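Local coordinates for protein TCR alpha chain (Gallus gallus, PDB 6LIR) that forms the alpha subunit of the chicken alpha-beta T-cell receptor and probably recognises antigen presented by MHC molecules together with the beta chain, at residues 83-88 with 103-108. Numbering follows the deposited sequence.
Sequences AVYYCA and TRLSVQ
Thr103 meets Tyr85 as an antiparallel hydrogen-bonded pair where strands F and G of the V-alpha immunoglobulin fold run side by side. Both backbone bonds of this pair are short and fairly straight: Thr103 N reaches Tyr85 O at 2.8 Å, and Tyr85 N returns to Thr103 O at 2.7 Å, the latter with an N-H...O angle of 171°. Thr103 O also receives a CA-H...O contact from Val84 CA, while OG1 of Thr103 turns to the backbone oxygen of Glu5, on the other flank of the strand.

One residue on, Arg104 pairs with Val84 without direct backbone bonds, and their CA atoms come within 4.1 Å. Their side chains share the face turned to the TCR beta chain and cross at about a right angle, with Val84 CG2 lying against CB and CG of Arg104. The arginine runs extended from CG to NE and keeps NH2 near Val84 CG2, which approaches the guanidinium obliquely, while NH1 makes a salt bridge to Glu170 of the beta chain, so this face of the hairpin takes part in the contact between the two subunits.

Leu105 swings back to the opposite face, the sandwich core. Its N gives a 2.7 Å bond to Ala83 O, but the return from Ala83 N to Leu105 O is weak, at 3.3 Å and 120°, as the strands part. The Tyr85 side chain crosses that of Leu105 obliquely, packed also on Leu72 and Leu74 of the facing sheet, and its OH is bonded to Asp81 O, as in the tyrosine corner of V domains. Leu105 CB already lies against Tyr85 CE1; CG anti to the backbone N (chi1 175°) lets CD2 come to the same ring carbon, each at 3.8 Å.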
# COMPACT_ATOMS: atom_id res chain seq x y z
N ALA A 83 8.57 -2.71 1.67
CA ALA A 83 7.81 -2.94 0.45
C ALA A 83 7.67 -4.44 0.25
O ALA A 83 8.20 -5.24 1.02
CB ALA A 83 8.49 -2.29 -0.76
N VAL A 84 6.98 -4.80 -0.82
CA VAL A 84 6.87 -6.19 -1.24
C VAL A 84 7.89 -6.38 -2.35
O VAL A 84 7.83 -5.70 -3.38
CB VAL A 84 5.45 -6.53 -1.72
CG1 VAL A 84 5.39 -7.96 -2.25
CG2 VAL A 84 4.45 -6.33 -0.58
N TYR A 85 8.84 -7.28 -2.13
CA TYR A 85 9.94 -7.51 -3.05
C TYR A 85 9.67 -8.76 -3.87
O TYR A 85 9.41 -9.83 -3.32
CB TYR A 85 11.25 -7.64 -2.28
CG TYR A 85 11.75 -6.32 -1.73
CD1 TYR A 85 11.21 -5.78 -0.57
CD2 TYR A 85 12.75 -5.61 -2.38
CE1 TYR A 85 11.66 -4.57 -0.07
CE2 TYR A 85 13.20 -4.40 -1.90
CZ TYR A 85 12.65 -3.88 -0.74
OH TYR A 85 13.11 -2.68 -0.26
N TYR A 86 9.71 -8.61 -5.19
CA TYR A 86 9.41 -9.67 -6.14
C TYR A 86 10.66 -10.07 -6.90
O TYR A 86 11.40 -9.21 -7.40
CB TYR A 86 8.35 -9.24 -7.15
CG TYR A 86 6.94 -9.14 -6.63
CD1 TYR A 86 6.13 -10.27 -6.51
CD2 TYR A 86 6.39 -7.91 -6.28
CE1 TYR A 86 4.84 -10.18 -6.05
CE2 TYR A 86 5.09 -7.81 -5.81
CZ TYR A 86 4.32 -8.95 -5.70
OH TYR A 86 3.03 -8.86 -5.23
N CYS A 87 10.88 -11.37 -7.03
CA CYS A 87 11.86 -11.86 -7.99
C CYS A 87 11.10 -12.34 -9.22
O CYS A 87 9.95 -12.79 -9.13
CB CYS A 87 12.71 -13.00 -7.42
SG CYS A 87 11.76 -14.46 -6.95
N ALA A 88 11.73 -12.19 -10.37
CA ALA A 88 11.15 -12.61 -11.64
C ALA A 88 12.26 -13.25 -12.46
O ALA A 88 13.33 -12.65 -12.64
CB ALA A 88 10.53 -11.43 -12.40
N THR A 103 7.86 -11.07 -1.29
CA THR A 103 8.20 -11.05 0.13
C THR A 103 7.93 -9.66 0.67
O THR A 103 8.47 -8.67 0.17
CB THR A 103 9.66 -11.45 0.35
OG1 THR A 103 9.83 -12.82 -0.02
CG2 THR A 103 10.05 -11.27 1.81
N ARG A 104 7.08 -9.58 1.70
CA ARG A 104 6.67 -8.30 2.27
C ARG A 104 7.67 -7.92 3.36
O ARG A 104 7.68 -8.53 4.43
CB ARG A 104 5.26 -8.37 2.85
CG ARG A 104 4.85 -7.06 3.45
CD ARG A 104 3.37 -6.91 3.77
NE ARG A 104 3.22 -5.74 4.56
CZ ARG A 104 3.03 -4.51 4.08
NH1 ARG A 104 2.93 -3.43 4.85
NH2 ARG A 104 2.92 -4.33 2.77
N LEU A 105 8.51 -6.93 3.08
CA LEU A 105 9.54 -6.52 4.03
C LEU A 105 9.00 -5.42 4.94
O LEU A 105 8.42 -4.44 4.48
CB LEU A 105 10.79 -6.02 3.31
CG LEU A 105 11.86 -5.45 4.25
CD1 LEU A 105 12.33 -6.52 5.24
CD2 LEU A 105 13.05 -4.86 3.49
N SER A 106 9.21 -5.61 6.24
CA SER A 106 8.87 -4.64 7.27
C SER A 106 10.17 -4.17 7.91
O SER A 106 11.03 -5.00 8.22
CB SER A 106 7.94 -5.25 8.32
OG SER A 106 6.58 -5.05 7.99
N VAL A 107 10.32 -2.86 8.07
CA VAL A 107 11.54 -2.29 8.62
C VAL A 107 11.16 -1.49 9.86
O VAL A 107 10.42 -0.50 9.76
CB VAL A 107 12.27 -1.40 7.60
CG1 VAL A 107 13.49 -0.74 8.23
CG2 VAL A 107 12.66 -2.21 6.37
N GLN A 108 11.66 -1.92 11.01
CA GLN A 108 11.30 -1.32 12.28
C GLN A 108 12.31 -0.26 12.68
O GLN A 108 13.49 -0.60 12.91
CB GLN A 108 11.20 -2.38 13.37
CG GLN A 108 10.02 -3.32 13.19
CD GLN A 108 10.40 -4.77 13.39
OE1 GLN A 108 9.95 -5.65 12.65
NE2 GLN A 108 11.22 -5.03 14.40